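Local coordinates for putative peptidyl-arginine deiminase family protein (Campylobacter jejuni subsp. jejuni serotype O:2, PDB 6B10) that probably hydrolyses agmatine to N-carbamoylputrescine, acting as an agmatine deiminase in polyamine (putrescine) biosynthesis, at residues I13-E18 / L211-D216; F273-N278 / P302-I307; T159-L164 / W193-F198. All coordinates share one frame; numbering follows the deposited sequence.

Contact 1: residues I13-E18 / L211-D216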
loop_
_atom_site.group_PDB
_atom_site.type_symbol
_atom_site.label_atom_id
_atom_site.label_comp_id
_atom_site.label_asym_id
_atom_site.label_seq_id
_atom_site.Cartn_x
_atom_site.Cartn_y
_atom_site.Cartn_z
ATOM N N ILE A 13 -5.471 -9.639 -7.056
ATOM C CA ILE A 13 -4.328 -9.197 -7.853
ATOM C C ILE A 13 -3.166 -8.829 -6.945
ATOM O O ILE A 13 -3.313 -7.968 -6.077
ATOM C CB ILE A 13 -4.683 -7.972 -8.721
ATOM C CG1 ILE A 13 -5.888 -8.273 -9.621
ATOM C CG2 ILE A 13 -3.500 -7.565 -9.589
ATOM C CD1 ILE A 13 -6.448 -7.054 -10.326
ATOM N N PRO A 14 -2.001 -9.476 -7.138
ATOM C CA PRO A 14 -0.817 -9.063 -6.405
ATOM C C PRO A 14 -0.250 -7.770 -6.978
ATOM O O PRO A 14 -0.445 -7.471 -8.162
ATOM C CB PRO A 14 0.154 -10.218 -6.630
ATOM C CG PRO A 14 -0.215 -10.752 -7.966
ATOM C CD PRO A 14 -1.701 -10.536 -8.115
ATOM N N GLU A 15 0.478 -7.027 -6.148
ATOM C CA GLU A 15 0.947 -5.696 -6.526
ATOM C C GLU A 15 1.938 -5.702 -7.691
ATOM O O GLU A 15 2.067 -4.705 -8.411
ATOM C CB GLU A 15 1.566 -5.003 -5.320
ATOM C CG GLU A 15 1.594 -3.494 -5.429
ATOM C CD GLU A 15 1.762 -2.859 -4.069
ATOM O OE1 GLU A 15 0.751 -2.771 -3.341
ATOM O OE2 GLU A 15 2.909 -2.496 -3.722
ATOM N N TRP A 16 2.628 -6.819 -7.887
ATOM C CA TRP A 16 3.602 -6.919 -8.974
ATOM C C TRP A 16 3.008 -7.194 -10.367
ATOM O O TRP A 16 3.745 -7.229 -11.348
ATOM C CB TRP A 16 4.687 -7.948 -8.638
ATOM C CG TRP A 16 4.186 -9.339 -8.430
ATOM C CD1 TRP A 16 3.900 -10.260 -9.393
ATOM C CD2 TRP A 16 3.931 -9.972 -7.173
ATOM N NE1 TRP A 16 3.476 -11.428 -8.812
ATOM C CE2 TRP A 16 3.489 -11.278 -7.449
ATOM C CE3 TRP A 16 4.026 -9.556 -5.838
ATOM C CZ2 TRP A 16 3.141 -12.178 -6.438
ATOM C CZ3 TRP A 16 3.691 -10.447 -4.839
ATOM C CH2 TRP A 16 3.251 -11.743 -5.142
ATOM N N SER A 17 1.694 -7.385 -10.462
ATOM C CA SER A 17 1.033 -7.477 -11.770
ATOM C C SER A 17 1.123 -6.131 -12.491
ATOM O O SER A 17 1.262 -5.074 -11.851
ATOM C CB SER A 17 -0.434 -7.875 -11.631
ATOM O OG SER A 17 -0.558 -9.135 -11.014
ATOM N N GLU A 18 1.047 -6.186 -13.819
ATOM C CA GLU A 18 1.242 -5.011 -14.661
ATOM C C GLU A 18 0.197 -3.943 -14.360
ATOM O O GLU A 18 -0.975 -4.248 -14.140
ATOM C CB GLU A 18 1.199 -5.399 -16.147
ATOM C CG GLU A 18 1.690 -4.298 -17.081
ATOM C CD GLU A 18 1.881 -4.773 -18.518
ATOM O OE1 GLU A 18 1.206 -5.737 -18.932
ATOM O OE2 GLU A 18 2.701 -4.171 -19.243
ATOM N N LEU A 211 4.133 -4.307 8.282
ATOM C CA LEU A 211 4.700 -5.481 8.934
ATOM C C LEU A 211 5.191 -6.562 7.985
ATOM O O LEU A 211 6.286 -7.094 8.175
ATOM C CB LEU A 211 3.655 -6.106 9.857
ATOM C CG LEU A 211 3.291 -5.314 11.108
ATOM C CD1 LEU A 211 2.137 -5.999 11.815
ATOM C CD2 LEU A 211 4.496 -5.198 12.027
ATOM N N ALA A 212 4.370 -6.913 6.995
ATOM C CA ALA A 212 4.637 -8.083 6.154
ATOM C C ALA A 212 3.951 -7.968 4.807
ATOM O O ALA A 212 2.820 -7.496 4.730
ATOM C CB ALA A 212 4.180 -9.355 6.860
ATOM N N ARG A 213 4.636 -8.436 3.766
ATOM C CA ARG A 213 4.212 -8.269 2.386
ATOM C C ARG A 213 4.685 -9.452 1.553
ATOM O O ARG A 213 5.828 -9.878 1.695
ATOM C CB ARG A 213 4.867 -7.023 1.766
ATOM C CG ARG A 213 4.671 -5.694 2.480
ATOM C CD ARG A 213 3.283 -5.105 2.273
ATOM N NE ARG A 213 2.983 -4.898 0.863
ATOM C CZ ARG A 213 3.390 -3.862 0.128
ATOM N NH1 ARG A 213 4.138 -2.892 0.640
ATOM N NH2 ARG A 213 3.062 -3.808 -1.152
ATOM N N PHE A 214 3.835 -9.965 0.670
ATOM C CA PHE A 214 4.310 -10.857 -0.376
ATOM C C PHE A 214 5.147 -10.072 -1.378
ATOM O O PHE A 214 4.771 -8.963 -1.786
ATOM C CB PHE A 214 3.153 -11.518 -1.126
ATOM C CG PHE A 214 2.417 -12.541 -0.321
ATOM C CD1 PHE A 214 2.970 -13.795 -0.108
ATOM C CD2 PHE A 214 1.174 -12.257 0.225
ATOM C CE1 PHE A 214 2.296 -14.748 0.639
ATOM C CE2 PHE A 214 0.491 -13.204 0.969
ATOM C CZ PHE A 214 1.057 -14.450 1.175
ATOM N N ILE A 215 6.269 -10.661 -1.784
ATOM C CA ILE A 215 7.091 -10.100 -2.855
ATOM C C ILE A 215 7.102 -10.987 -4.102
ATOM O O ILE A 215 7.447 -10.525 -5.190
ATOM C CB ILE A 215 8.528 -9.813 -2.383
ATOM C CG1 ILE A 215 9.243 -11.088 -1.931
ATOM C CG2 ILE A 215 8.497 -8.792 -1.264
ATOM C CD1 ILE A 215 10.685 -10.863 -1.545
ATOM N N ASP A 216 6.770 -12.266 -3.931
ATOM C CA ASP A 216 6.339 -13.114 -5.040
ATOM C C ASP A 216 5.349 -14.134 -4.485
ATOM O O ASP A 216 5.017 -14.078 -3.298
ATOM C CB ASP A 216 7.533 -13.736 -5.794
ATOM C CG ASP A 216 8.355 -14.714 -4.952
ATOM O OD1 ASP A 216 7.816 -15.444 -4.097
ATOM O OD2 ASP A 216 9.571 -14.770 -5.181
#
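E15 OE2 is gripped from two directions: R213 NH2 donates to it across the contact at 2.9 Å, and the backbone N of F275 donates to it as well. The bond from R213 is bent, with an N-H...O angle of 131°. OE2 lies in the guanidinium plane, at its edge, whereas NH2 meets the carboxylate from above its plane; the two planes are 59° apart, and the bond of this salt bridge is the OE2-NH2 pair alone. E15 reaches across because CG stands opposite its backbone N (chi1 -158°) and the chain runs on extended, while R213 is bent at chi2 and chi3. Both ends have further partners: E15 OE1 bonds to H322, R213 NE is paired with D150 of strand 149-151 in another sheet, and R213 NH1 donates to the carbonyls of A271 and F273.

Beside this bridge the indole of W16 lies against the backbone of I215-D216. D216 CA sits over the face of the six-membered ring, 3.7 Å from its centroid, a CH-pi contact, and I215 O approaches the same face. P14 CB covers the opposite face over its centre, within the type I turn P14-S17. At the ring edge F214 O is 3.6 Å from W16 CZ3.

The contact thus joins the loop between strands 10-11 and 19-25 to strand 212-216, an outermost strand of its sheet. The positive R213 close by would favour an ionised E15, while D150, which shares the arginine, probably helps balance its buried charge; the several bonds should fix the rotation of both groups.

Contact 2: residues F273-N278 / P302-I307. With PO4 (phosphate ion), chain D.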
loop_
_atom_site.group_PDB
_atom_site.type_symbol
_atom_site.label_atom_id
_atom_site.label_comp_id
_atom_site.label_asym_id
_atom_site.label_seq_id
_atom_site.Cartn_x
_atom_site.Cartn_y
_atom_site.Cartn_z
ATOM N N PHE A 273 6.994 -0.636 1.009
ATOM C CA PHE A 273 7.439 -0.458 -0.370
ATOM C C PHE A 273 6.255 -0.526 -1.332
ATOM O O PHE A 273 5.130 -0.815 -0.924
ATOM C CB PHE A 273 8.524 -1.484 -0.759
ATOM C CG PHE A 273 8.222 -2.914 -0.367
ATOM C CD1 PHE A 273 7.088 -3.578 -0.840
ATOM C CD2 PHE A 273 9.112 -3.622 0.433
ATOM C CE1 PHE A 273 6.839 -4.900 -0.493
ATOM C CE2 PHE A 273 8.864 -4.944 0.780
ATOM C CZ PHE A 273 7.729 -5.584 0.312
ATOM N N VAL A 274 6.505 -0.251 -2.609
ATOM C CA VAL A 274 5.456 -0.345 -3.608
ATOM C C VAL A 274 5.979 -0.927 -4.910
ATOM O O VAL A 274 6.987 -0.475 -5.433
ATOM C CB VAL A 274 4.746 1.016 -3.848
ATOM C CG1 VAL A 274 5.737 2.115 -4.167
ATOM C CG2 VAL A 274 3.705 0.896 -4.957
ATOM N N PHE A 275 5.296 -1.954 -5.411
ATOM C CA PHE A 275 5.622 -2.515 -6.714
ATOM C C PHE A 275 5.024 -1.641 -7.806
ATOM O O PHE A 275 3.893 -1.154 -7.677
ATOM C CB PHE A 275 5.069 -3.924 -6.870
ATOM C CG PHE A 275 5.907 -4.996 -6.230
ATOM C CD1 PHE A 275 7.049 -5.474 -6.862
ATOM C CD2 PHE A 275 5.521 -5.569 -5.021
ATOM C CE1 PHE A 275 7.804 -6.483 -6.286
ATOM C CE2 PHE A 275 6.271 -6.581 -4.442
ATOM C CZ PHE A 275 7.414 -7.037 -5.076
ATOM N N ILE A 276 5.805 -1.445 -8.864
ATOM C CA ILE A 276 5.359 -0.806 -10.094
ATOM C C ILE A 276 5.976 -1.589 -11.234
ATOM O O ILE A 276 6.748 -2.522 -11.003
ATOM C CB ILE A 276 5.776 0.671 -10.158
ATOM C CG1 ILE A 276 7.296 0.811 -10.004
ATOM C CG2 ILE A 276 5.045 1.464 -9.077
ATOM C CD1 ILE A 276 7.832 2.173 -10.387
ATOM N N ASN A 277 5.652 -1.225 -12.466
ATOM C CA ASN A 277 6.156 -1.989 -13.604
ATOM C C ASN A 277 7.684 -2.018 -13.623
ATOM O O ASN A 277 8.330 -0.967 -13.673
ATOM C CB ASN A 277 5.613 -1.418 -14.906
ATOM C CG ASN A 277 4.113 -1.572 -15.018
ATOM O OD1 ASN A 277 3.500 -2.337 -14.270
ATOM N ND2 ASN A 277 3.506 -0.838 -15.944
ATOM N N ASN A 278 8.244 -3.226 -13.544
ATOM C CA ASN A 278 9.688 -3.451 -13.613
ATOM C C ASN A 278 10.496 -2.889 -12.444
ATOM O O ASN A 278 11.720 -2.865 -12.496
ATOM C CB ASN A 278 10.261 -2.917 -14.937
ATOM C CG ASN A 278 9.627 -3.568 -16.138
ATOM O OD1 ASN A 278 8.922 -2.921 -16.909
ATOM N ND2 ASN A 278 9.844 -4.863 -16.285
ATOM N N PRO A 302 14.923 -10.889 -9.104
ATOM C CA PRO A 302 15.904 -10.735 -10.189
ATOM C C PRO A 302 15.452 -9.975 -11.434
ATOM O O PRO A 302 16.288 -9.661 -12.267
ATOM C CB PRO A 302 16.236 -12.190 -10.579
ATOM C CG PRO A 302 15.750 -13.034 -9.459
ATOM C CD PRO A 302 14.567 -12.305 -8.903
ATOM N N ASN A 303 14.156 -9.709 -11.576
ATOM C CA ASN A 303 13.629 -8.988 -12.733
ATOM C C ASN A 303 13.033 -7.632 -12.372
ATOM O O ASN A 303 12.248 -7.073 -13.127
ATOM C CB ASN A 303 12.578 -9.845 -13.454
ATOM C CG ASN A 303 13.129 -11.184 -13.901
ATOM O OD1 ASN A 303 12.619 -12.226 -13.523
ATOM N ND2 ASN A 303 14.185 -11.157 -14.698
ATOM N N HIS A 304 13.414 -7.105 -11.217
ATOM C CA HIS A 304 12.972 -5.789 -10.785
ATOM C C HIS A 304 14.177 -4.917 -10.480
ATOM O O HIS A 304 15.201 -5.403 -10.023
ATOM C CB HIS A 304 12.107 -5.902 -9.529
ATOM C CG HIS A 304 10.693 -6.299 -9.804
ATOM N ND1 HIS A 304 10.300 -7.613 -9.927
ATOM C CD2 HIS A 304 9.576 -5.552 -9.980
ATOM C CE1 HIS A 304 9.000 -7.659 -10.162
ATOM N NE2 HIS A 304 8.536 -6.423 -10.200
ATOM N N LYS A 305 14.044 -3.623 -10.745
ATOM C CA LYS A 305 14.993 -2.650 -10.252
ATOM C C LYS A 305 14.476 -2.199 -8.891
ATOM O O LYS A 305 13.327 -1.794 -8.771
ATOM C CB LYS A 305 15.104 -1.459 -11.206
ATOM C CG LYS A 305 15.288 -1.817 -12.678
ATOM C CD LYS A 305 16.523 -2.663 -12.930
ATOM C CE LYS A 305 16.778 -2.797 -14.424
ATOM N NZ LYS A 305 17.806 -3.828 -14.736
ATOM N N ILE A 306 15.314 -2.290 -7.865
ATOM C CA ILE A 306 14.932 -1.872 -6.513
ATOM C C ILE A 306 15.509 -0.477 -6.296
ATOM O O ILE A 306 16.715 -0.287 -6.399
ATOM C CB ILE A 306 15.430 -2.864 -5.435
ATOM C CG1 ILE A 306 14.458 -4.043 -5.277
ATOM C CG2 ILE A 306 15.552 -2.187 -4.071
ATOM C CD1 ILE A 306 14.206 -4.861 -6.530
ATOM N N ILE A 307 14.649 0.500 -6.010
ATOM C CA ILE A 307 15.082 1.894 -5.925
ATOM C C ILE A 307 14.657 2.511 -4.601
ATOM O O ILE A 307 13.477 2.541 -4.275
ATOM C CB ILE A 307 14.526 2.731 -7.099
ATOM C CG1 ILE A 307 15.057 2.196 -8.433
ATOM C CG2 ILE A 307 14.901 4.205 -6.952
ATOM C CD1 ILE A 307 14.258 2.668 -9.627
HETATM P P PO4 D . 10.841 -11.113 -10.097
HETATM O O1 PO4 D . 10.384 -11.721 -8.792
HETATM O O2 PO4 D . 11.773 -9.952 -9.849
HETATM O O3 PO4 D . 9.618 -10.649 -10.852
HETATM O O4 PO4 D . 11.556 -12.148 -10.940
HETATM O O HOH W 1 6.148 -5.102 -10.434
HETATM O O HOH W 2 13.449 -4.270 -14.548
#
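In H304 a chi1 of -80° sets CG opposite the carbonyl carbon and beside the backbone N, and F275 has nearly the same first torsion; together they bring the two rings into a T-shaped pair. The edge of F275 points at the imidazole face, with centroids 5.3 Å apart and planes at 69°. F275 CD1 and H304 NE2 are the nearest atoms of the pair, at 3.8 Å.

The imidazole also uses both nitrogens. H304 ND1 donates to phosphate O2 at 2.8 Å along an almost straight line (171°), and the backbone N of N303 donates to that same oxygen at 3.0 Å, so one phosphate oxygen takes two N-H groups from consecutive residues. The ion probably came from the crystallisation liquor. On the other side of the ring, in its plane, a water 2.7 Å from H304 NE2 is also hydrogen-bonded to I276 O, linking the histidine to the backbone of the facing segment.

The direct backbone link is K305 N to N278 O, 3.0 Å and nearly linear. K305 CG lies 3.7 Å from N278 O before the lysine chain bends away, and a second water donates to N278 O.

Strand 279-284 lies between strands 274-276 and 305-310. With the parallel 305-310 it makes a beta-alpha-beta unit through helix 289-300, to which 274-276 is added antiparallel. Helix 37-52 packs on V274, I276 and I307, while I215 of strand 212-216 touches F275.

Contact 3: residues T159-L164 / W193-F198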
loop_
_atom_site.group_PDB
_atom_site.type_symbol
_atom_site.label_atom_id
_atom_site.label_comp_id
_atom_site.label_asym_id
_atom_site.label_seq_id
_atom_site.Cartn_x
_atom_site.Cartn_y
_atom_site.Cartn_z
ATOM N N THR A 159 -3.215 -10.523 6.431
ATOM C CA THR A 159 -3.853 -9.427 7.162
ATOM C C THR A 159 -3.583 -9.550 8.660
ATOM O O THR A 159 -3.134 -10.591 9.131
ATOM C CB THR A 159 -5.380 -9.378 6.896
ATOM O OG1 THR A 159 -5.927 -8.150 7.397
ATOM C CG2 THR A 159 -6.095 -10.558 7.541
ATOM N N SER A 160 -3.849 -8.479 9.395
ATOM C CA SER A 160 -3.678 -8.479 10.844
ATOM C C SER A 160 -5.024 -8.596 11.550
ATOM O O SER A 160 -5.973 -7.885 11.214
ATOM C CB SER A 160 -2.963 -7.207 11.296
ATOM O OG SER A 160 -2.983 -7.096 12.711
ATOM N N SER A 161 -5.088 -9.485 12.539
ATOM C CA SER A 161 -6.276 -9.647 13.382
ATOM C C SER A 161 -6.699 -8.353 14.079
ATOM O O SER A 161 -7.880 -8.141 14.346
ATOM C CB SER A 161 -6.019 -10.720 14.439
ATOM O OG SER A 161 -5.747 -11.967 13.827
ATOM N N HIS A 162 -5.731 -7.492 14.370
ATOM C CA HIS A 162 -5.991 -6.235 15.061
ATOM C C HIS A 162 -6.720 -5.215 14.180
ATOM O O HIS A 162 -7.413 -4.341 14.697
ATOM C CB HIS A 162 -4.679 -5.644 15.586
ATOM C CG HIS A 162 -3.968 -6.534 16.560
ATOM N ND1 HIS A 162 -4.098 -6.398 17.926
ATOM C CD2 HIS A 162 -3.133 -7.584 16.366
ATOM C CE1 HIS A 162 -3.368 -7.319 18.531
ATOM N NE2 HIS A 162 -2.774 -8.052 17.607
ATOM N N CYS A 163 -6.570 -5.329 12.861
ATOM C CA CYS A 163 -7.200 -4.388 11.931
ATOM C C CYS A 163 -8.695 -4.638 11.746
ATOM O O CYS A 163 -9.528 -3.875 12.233
ATOM C CB CYS A 163 -6.518 -4.446 10.560
ATOM S SG CYS A 163 -4.748 -4.116 10.592
ATOM N N LEU A 164 -9.024 -5.723 11.051
ATOM C CA LEU A 164 -10.358 -5.904 10.476
ATOM C C LEU A 164 -11.422 -6.280 11.501
ATOM O O LEU A 164 -12.602 -5.994 11.302
ATOM C CB LEU A 164 -10.306 -6.956 9.364
ATOM C CG LEU A 164 -9.353 -6.626 8.210
ATOM C CD1 LEU A 164 -9.087 -7.860 7.366
ATOM C CD2 LEU A 164 -9.900 -5.492 7.357
ATOM N N TRP A 193 -4.188 -14.731 9.208
ATOM C CA TRP A 193 -4.491 -13.729 10.211
ATOM C C TRP A 193 -3.321 -13.623 11.175
ATOM O O TRP A 193 -3.113 -14.517 11.989
ATOM C CB TRP A 193 -5.746 -14.135 10.987
ATOM C CG TRP A 193 -7.018 -14.110 10.191
ATOM C CD1 TRP A 193 -7.562 -15.137 9.464
ATOM C CD2 TRP A 193 -7.920 -13.008 10.065
ATOM N NE1 TRP A 193 -8.748 -14.730 8.884
ATOM C CE2 TRP A 193 -8.986 -13.427 9.238
ATOM C CE3 TRP A 193 -7.930 -11.705 10.572
ATOM C CZ2 TRP A 193 -10.049 -12.588 8.910
ATOM C CZ3 TRP A 193 -8.983 -10.867 10.240
ATOM C CH2 TRP A 193 -10.030 -11.314 9.418
ATOM N N LEU A 194 -2.551 -12.542 11.086
ATOM C CA LEU A 194 -1.406 -12.354 11.978
ATOM C C LEU A 194 -1.807 -11.686 13.294
ATOM O O LEU A 194 -2.363 -10.588 13.294
ATOM C CB LEU A 194 -0.313 -11.519 11.311
ATOM C CG LEU A 194 0.545 -12.177 10.237
ATOM C CD1 LEU A 194 1.598 -11.175 9.799
ATOM C CD2 LEU A 194 1.208 -13.460 10.718
ATOM N N GLU A 195 -1.494 -12.350 14.403
ATOM C CA GLU A 195 -1.808 -11.850 15.742
ATOM C C GLU A 195 -0.761 -10.857 16.235
ATOM O O GLU A 195 -1.104 -9.829 16.823
ATOM C CB GLU A 195 -1.893 -13.007 16.743
ATOM C CG GLU A 195 -2.921 -14.079 16.407
ATOM C CD GLU A 195 -4.350 -13.568 16.456
ATOM O OE1 GLU A 195 -4.667 -12.770 17.364
ATOM O OE2 GLU A 195 -5.156 -13.967 15.585
ATOM N N ASN A 196 0.510 -11.164 15.978
ATOM C CA ASN A 196 1.629 -10.454 16.603
ATOM C C ASN A 196 2.310 -9.400 15.748
ATOM O O ASN A 196 2.158 -9.363 14.525
ATOM C CB ASN A 196 2.685 -11.466 17.047
ATOM C CG ASN A 196 2.206 -12.337 18.189
ATOM O OD1 ASN A 196 2.090 -11.872 19.318
ATOM N ND2 ASN A 196 1.936 -13.602 17.906
ATOM N N GLY A 197 3.079 -8.556 16.430
ATOM C CA GLY A 197 3.931 -7.560 15.809
ATOM C C GLY A 197 3.219 -6.244 15.633
ATOM O O GLY A 197 1.992 -6.201 15.542
ATOM N N PHE A 198 3.989 -5.164 15.591
ATOM C CA PHE A 198 3.465 -3.868 15.146
ATOM C C PHE A 198 4.594 -2.857 14.902
ATOM O O PHE A 198 5.765 -3.165 15.131
ATOM C CB PHE A 198 2.414 -3.318 16.124
ATOM C CG PHE A 198 2.819 -3.395 17.560
ATOM C CD1 PHE A 198 3.566 -2.378 18.135
ATOM C CD2 PHE A 198 2.439 -4.474 18.341
ATOM C CE1 PHE A 198 3.935 -2.441 19.465
ATOM C CE2 PHE A 198 2.803 -4.544 19.669
ATOM C CZ PHE A 198 3.551 -3.526 20.235
HETATM O O HOH W 3 -0.322 -7.833 13.621
#
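Parallel strands 156-160 and 190-194 end side by side here, at the point where the first passes into helix 161-167. L194 N donates to T159 O at 2.8 Å in the carbonyl plane, almost perfectly straight at 179°. L194 O then receives S161 N at 3.0 Å, this time with the donor 40° out of the carbonyl plane, as the chain leaves the strand for the helix.

S160 is the N-cap: its OG accepts from H162 N at 3.2 Å. A water 2.9 Å from S160 OG donates to N196 O, connecting the cap to the loop after the second strand. Two further polar bonds hold that loop against the helix start. S161 OG donates to E195 OE2 at 2.7 Å, meeting the carboxylate from well above its plane; the bend at E195 chi2 turns the acid back toward the serine. H162 NE2 donates to E195 O at 2.6 Å, with the oxygen in the imidazole plane and the bond bent to 136°; since a carbonyl oxygen can only accept, NE2 carries the proton of this bond.

W193 and T159 lie alongside each other on one face of the sheet. T159 CG2 rests over the six-membered ring of W193, 4.0 Å from the centroid, a CH-pi contact, while L164 CD1 approaches W193 CH2 at 4.1 Å. W193 NE1 is held by D179 on helix 175-186. L194 points to the opposite face, against helix 233-244.

Joined through intervening helices, with an N-capped helix leaving the first, these are the C-terminal ends of the two parallel strands of a beta-alpha-beta crossover.

In the fold
From the N terminus, the loop 13-18 after strand 10-11 meets strand 212-216, so contact 1 closes a long loop of 192 residues. Contact 3 is nested inside that loop, closing the shorter excursion from strand 156-160 through helices 161-167 and 175-186 to strand 190-194. Contact 2 follows contact 1 in series and closes a loop of 23 residues containing helix 289-300. Contacts 1 and 2 touch, their centres 11 Å apart, and tie the early loop to two later sheets. L211 packs on G197 and F198, joining contacts 1 and 3, whereas contacts 2 and 3 remain about 13 Å apart at their nearest atoms.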